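Local coordinates for protein xenavidin (Xenopus tropicalis, PDB 2UZ2) that binds biotin in a pocket at one end of an eight-stranded antiparallel beta-barrel and assembles as a tetramer of avidin-family subunits, at residues B[6-11]-B[59-64]; B[66-69]-B[74-77]. All coordinates share one frame; numbering follows the deposited sequence.

Interaction 1. Residues B[6-11]-B[59-64]; sequences CNLQGQ and EKPTFG
Cys6 and Leu8 of the segment 6-11 meet Pro61 and Phe63 of the segment 59-64 through side chains alone. The contact is apolar: only sulfur and carbon atoms approach each other, about 200 Å² is buried in total, and three of the four touching residues are buried. Followed outward, Cys6 begins with CB 3.6 Å from Pro61 CG, so the pyrrolidine ring is met from the first side-chain carbon. One bond further, Cys6 SG lies 3.5 Å from Pro61 CD. Beyond that the side chain ends in the disulfide to Cys82, on the strand 75-84, where Pro61 also pairs through its backbone with Cys82. Pro61 therefore packs against a sulfur that is covalently tied to its own neighbouring strand. In the avidin barrel, an antiparallel sheet of eight strands closed on itself, this contact lies about 12 Å from the chain's centre and packs the segment leading into the strand 10-14, the first of the sheet, against the start of the fifth. With CD and CG removed, an alanine in place of the proline would probably leave Cys6 CB and SG without their apolar neighbour and open a gap beside the disulfide. Leu8 bridges the next step, touching Pro61 more loosely, with CD2 4.5 Å from Pro61 CG. Leu8 CD1, the other methyl, reaches Phe63 CB and Phe63 CD2, both at 3.9 Å, an oblique approach to the root of the ring. Phe63 holds CG between its backbone N and carbonyl carbon (chi1 54°), a rotation that turns the CD2 side of the ring to this methyl. Leu92, on the strand 90-99, touches both Leu8 and Phe63, and Gln55 touches Leu8, Pro61 and Phe63.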
loop_
_atom_site.group_PDB
_atom_site.type_symbol
_atom_site.label_atom_id
_atom_site.label_comp_id
_atom_site.label_asym_id
_atom_site.label_seq_id
_atom_site.Cartn_x
_atom_site.Cartn_y
_atom_site.Cartn_z
ATOM N N CYS B 6 24.485 9.774 1.236
ATOM C CA CYS B 6 24.076 9.702 -0.193
ATOM C C CYS B 6 24.145 10.876 -1.168
ATOM O O CYS B 6 24.476 10.678 -2.343
ATOM C CB CYS B 6 22.711 9.051 -0.306
ATOM S SG CYS B 6 22.968 7.305 -0.173
ATOM N N ASN B 7 23.826 12.068 -0.685
ATOM C CA ASN B 7 23.538 13.208 -1.531
ATOM C C ASN B 7 22.331 12.946 -2.393
ATOM O O ASN B 7 22.393 12.352 -3.502
ATOM C CB ASN B 7 24.723 13.697 -2.358
ATOM C CG ASN B 7 25.954 13.838 -1.546
ATOM O OD1 ASN B 7 27.032 13.455 -1.993
ATOM N ND2 ASN B 7 25.823 14.410 -0.353
ATOM N N LEU B 8 21.198 13.317 -1.841
ATOM C CA LEU B 8 19.986 13.204 -2.616
ATOM C C LEU B 8 19.905 14.338 -3.644
ATOM O O LEU B 8 19.090 14.266 -4.550
ATOM C CB LEU B 8 18.767 13.220 -1.705
ATOM C CG LEU B 8 18.661 12.017 -0.744
ATOM C CD1 LEU B 8 17.270 12.059 -0.200
ATOM C CD2 LEU B 8 18.952 10.681 -1.376
ATOM N N GLN B 9 20.731 15.378 -3.503
ATOM C CA GLN B 9 20.751 16.457 -4.516
ATOM C C GLN B 9 20.991 15.935 -5.928
ATOM O O GLN B 9 21.752 14.961 -6.141
ATOM C CB GLN B 9 21.862 17.485 -4.242
ATOM C CG GLN B 9 21.677 18.239 -2.984
ATOM C CD GLN B 9 22.465 17.637 -1.815
ATOM O OE1 GLN B 9 22.668 16.425 -1.744
ATOM N NE2 GLN B 9 22.895 18.476 -0.903
ATOM N N GLY B 10 20.389 16.624 -6.894
ATOM C CA GLY B 10 20.676 16.361 -8.299
ATOM C C GLY B 10 19.555 15.634 -8.991
ATOM O O GLY B 10 18.440 15.660 -8.529
ATOM N N GLN B 11 19.891 15.000 -10.108
ATOM C CA GLN B 11 18.878 14.425 -10.981
ATOM C C GLN B 11 18.865 12.923 -10.871
ATOM O O GLN B 11 19.921 12.278 -10.781
ATOM C CB GLN B 11 19.148 14.841 -12.411
ATOM C CG GLN B 11 19.143 16.335 -12.564
ATOM C CD GLN B 11 18.789 16.796 -13.955
ATOM O OE1 GLN B 11 19.213 17.886 -14.348
ATOM N NE2 GLN B 11 18.018 16.001 -14.700
ATOM N N GLU B 59 24.091 7.564 7.063
ATOM C CA GLU B 59 24.418 6.587 6.060
ATOM C C GLU B 59 23.106 5.942 5.629
ATOM O O GLU B 59 22.190 5.745 6.436
ATOM C CB GLU B 59 25.316 5.491 6.601
ATOM C CG GLU B 59 25.880 4.625 5.470
ATOM C CD GLU B 59 26.916 3.610 5.911
ATOM O OE1 GLU B 59 27.301 3.601 7.105
ATOM O OE2 GLU B 59 27.358 2.818 5.046
ATOM N N LYS B 60 23.032 5.636 4.347
ATOM C CA LYS B 60 21.880 4.974 3.744
ATOM C C LYS B 60 20.573 5.673 4.152
ATOM O O LYS B 60 19.698 5.082 4.786
ATOM C CB LYS B 60 21.870 3.482 4.078
ATOM C CG LYS B 60 23.130 2.769 3.627
ATOM C CD LYS B 60 23.143 1.344 4.159
ATOM C CE LYS B 60 24.470 0.687 3.893
ATOM N NZ LYS B 60 24.927 -0.033 5.112
ATOM N N PRO B 61 20.444 6.944 3.777
ATOM C CA PRO B 61 19.373 7.760 4.322
ATOM C C PRO B 61 17.977 7.315 3.849
ATOM O O PRO B 61 17.768 7.054 2.666
ATOM C CB PRO B 61 19.685 9.155 3.757
ATOM C CG PRO B 61 20.391 8.899 2.450
ATOM C CD PRO B 61 21.266 7.694 2.804
ATOM N N THR B 62 17.022 7.300 4.772
ATOM C CA THR B 62 15.591 7.247 4.428
ATOM C C THR B 62 15.112 8.650 4.087
ATOM O O THR B 62 15.788 9.641 4.437
ATOM C CB THR B 62 14.765 6.732 5.601
ATOM O OG1 THR B 62 15.078 7.535 6.764
ATOM C CG2 THR B 62 15.106 5.290 5.866
ATOM N N PHE B 63 13.981 8.764 3.397
ATOM C CA PHE B 63 13.491 10.103 3.004
ATOM C C PHE B 63 12.028 9.980 2.624
ATOM O O PHE B 63 11.520 8.859 2.440
ATOM C CB PHE B 63 14.273 10.614 1.782
ATOM C CG PHE B 63 14.244 9.640 0.616
ATOM C CD1 PHE B 63 13.193 9.644 -0.288
ATOM C CD2 PHE B 63 15.286 8.734 0.457
ATOM C CE1 PHE B 63 13.153 8.715 -1.370
ATOM C CE2 PHE B 63 15.272 7.827 -0.610
ATOM C CZ PHE B 63 14.211 7.802 -1.503
ATOM N N GLY B 64 11.352 11.113 2.547
ATOM C CA GLY B 64 9.994 11.108 1.994
ATOM C C GLY B 64 9.743 12.444 1.351
ATOM O O GLY B 64 10.359 13.441 1.740
#

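Interaction 2. Residues B[66-69]-B[74-77]; sequences TVHW and SITV. With BTN (biotin), chain D.
Strands 66-68 and 75-77 run antiparallel, their short axes 4.8 Å apart at closest approach and 162° between directions, with Val67 and Thr76 as the hydrogen-bonded pair. They form the closing end of a beta hairpin in the avidin barrel, and the biotin pocket lies beside it. Val67 N gives a nearly straight bond to Thr76 O (2.8 Å, 173° at the hydrogen), whereas the return bond from Thr76 N to Val67 O is weak. Thr66, Ile75 and Val77 share one face: Thr66 CG2 meets Ile75 CG2 at 3.6 Å, while Thr66 OG1 has Val77 CG1 alongside. Further along, His68 turns its polar end to Lys56 of the second subunit.

Trp69 carries the link to the ligand. Its indole is layered between Val67 CG1, toward the rim of one face, and biotin C9, centred 3.9 Å above the other, so the ligand's aliphatic chain runs over that face. At the edge, Trp69 NE1 donates to Thr76 OG1 (2.9 Å), which sits in the indole plane; this bond, with the packing on both faces, helps hold the ring's rotation. Thr76 OG1 also lies 3.1 Å from biotin S1. At the far end of the tail, Ser74 keeps OG anti to its carbonyl carbon (chi1 -59°), and from there OG donates to carboxylate oxygen O11 of biotin at 2.8 Å.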
loop_
_atom_site.group_PDB
_atom_site.type_symbol
_atom_site.label_atom_id
_atom_site.label_comp_id
_atom_site.label_asym_id
_atom_site.label_seq_id
_atom_site.Cartn_x
_atom_site.Cartn_y
_atom_site.Cartn_z
ATOM N N THR B 66 6.543 14.950 -1.025
ATOM C CA THR B 66 5.206 15.084 -1.659
ATOM C C THR B 66 5.393 15.875 -2.944
ATOM O O THR B 66 6.123 16.892 -2.922
ATOM C CB THR B 66 4.282 15.915 -0.745
ATOM O OG1 THR B 66 4.214 15.334 0.580
ATOM C CG2 THR B 66 2.871 16.089 -1.354
ATOM N N VAL B 67 4.703 15.459 -4.018
ATOM C CA VAL B 67 4.687 16.226 -5.256
ATOM C C VAL B 67 3.320 16.851 -5.398
ATOM O O VAL B 67 2.312 16.176 -5.282
ATOM C CB VAL B 67 5.021 15.367 -6.490
ATOM C CG1 VAL B 67 4.843 16.178 -7.772
ATOM C CG2 VAL B 67 6.477 14.894 -6.408
ATOM N N HIS B 68 3.298 18.157 -5.627
ATOM C CA HIS B 68 2.059 18.933 -5.810
ATOM C C HIS B 68 1.837 19.118 -7.313
ATOM O O HIS B 68 2.265 20.098 -7.893
ATOM C CB HIS B 68 2.273 20.264 -5.080
ATOM C CG HIS B 68 1.111 21.214 -5.109
ATOM N ND1 HIS B 68 -0.175 20.851 -5.432
ATOM C CD2 HIS B 68 1.063 22.529 -4.790
ATOM C CE1 HIS B 68 -0.958 21.921 -5.375
ATOM N NE2 HIS B 68 -0.233 22.941 -4.945
ATOM N N TRP B 69 1.173 18.147 -7.944
ATOM C CA TRP B 69 1.091 18.139 -9.416
ATOM C C TRP B 69 0.491 19.451 -9.883
ATOM O O TRP B 69 -0.590 19.842 -9.421
ATOM C CB TRP B 69 0.225 16.967 -9.913
ATOM C CG TRP B 69 0.784 15.652 -9.478
ATOM C CD1 TRP B 69 0.245 14.809 -8.550
ATOM C CD2 TRP B 69 2.006 15.041 -9.926
ATOM N NE1 TRP B 69 1.053 13.695 -8.391
ATOM C CE2 TRP B 69 2.148 13.822 -9.220
ATOM C CE3 TRP B 69 2.999 15.416 -10.854
ATOM C CZ2 TRP B 69 3.244 12.946 -9.413
ATOM C CZ3 TRP B 69 4.107 14.555 -11.035
ATOM C CH2 TRP B 69 4.210 13.333 -10.330
ATOM N N SER B 74 -4.556 15.849 -8.254
ATOM C CA SER B 74 -3.928 14.736 -7.522
ATOM C C SER B 74 -2.723 15.153 -6.692
ATOM O O SER B 74 -2.182 16.252 -6.858
ATOM C CB SER B 74 -3.441 13.680 -8.520
ATOM O OG SER B 74 -4.530 13.201 -9.294
ATOM N N ILE B 75 -2.306 14.280 -5.780
ATOM C CA ILE B 75 -1.081 14.456 -4.989
ATOM C C ILE B 75 -0.421 13.087 -4.957
ATOM O O ILE B 75 -1.116 12.066 -5.000
ATOM C CB ILE B 75 -1.405 14.861 -3.526
ATOM C CG1 ILE B 75 -1.988 16.294 -3.418
ATOM C CG2 ILE B 75 -0.164 14.649 -2.643
ATOM C CD1 ILE B 75 -0.979 17.433 -3.670
ATOM N N THR B 76 0.905 13.051 -4.979
ATOM C CA THR B 76 1.605 11.772 -4.764
ATOM C C THR B 76 2.666 11.967 -3.699
ATOM O O THR B 76 3.325 13.018 -3.671
ATOM C CB THR B 76 2.268 11.255 -6.041
ATOM O OG1 THR B 76 1.278 11.172 -7.077
ATOM C CG2 THR B 76 2.914 9.864 -5.816
ATOM N N VAL B 77 2.798 10.961 -2.841
ATOM C CA VAL B 77 3.875 10.939 -1.826
ATOM C C VAL B 77 4.744 9.725 -2.082
ATOM O O VAL B 77 4.246 8.680 -2.487
ATOM C CB VAL B 77 3.345 10.954 -0.360
ATOM C CG1 VAL B 77 2.641 12.325 -0.035
ATOM C CG2 VAL B 77 2.375 9.767 -0.062
HETATM C C11 BTN D . -2.226 12.813 -12.385
HETATM O O11 BTN D . -3.310 13.058 -11.807
HETATM O O12 BTN D . -2.279 12.313 -13.536
HETATM C C10 BTN D . -0.890 13.112 -11.729
HETATM C C9 BTN D . 0.260 12.341 -12.368
HETATM C C8 BTN D . 0.498 11.003 -11.644
HETATM C C7 BTN D . 1.896 10.451 -11.862
HETATM C C2 BTN D . 2.135 9.134 -11.109
HETATM S S1 BTN D . 2.256 9.395 -9.464
HETATM C C6 BTN D . 3.196 7.846 -9.213
HETATM C C5 BTN D . 3.872 7.395 -10.496
HETATM N N1 BTN D . 5.320 7.613 -10.558
HETATM C C3 BTN D . 5.625 8.432 -11.575
HETATM O O3 BTN D . 6.898 8.623 -12.143
HETATM N N2 BTN D . 4.526 9.030 -12.027
HETATM C C4 BTN D . 3.337 8.309 -11.596
#

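Overall arrangement
Interaction 1 closes along the chain before interaction 2 opens, and their centres lie about 19 Å apart, on opposite sides of the chain's centre. The strand 62-68 connects them: its start belongs to the contact 6-11/59-64 and its end to the contact 66-69/74-77. Its neighbour, the strand 75-84, supplies the hairpin partner at the biotin end and bears Cys82, the disulfide mate of Cys6, toward the other. The same pair of adjacent strands thus joins apolar packing and a disulfide, away from the pocket, to the pocket wall. Both contacts also touch the second subunit, which places this hairpin at an interface of the tetramer.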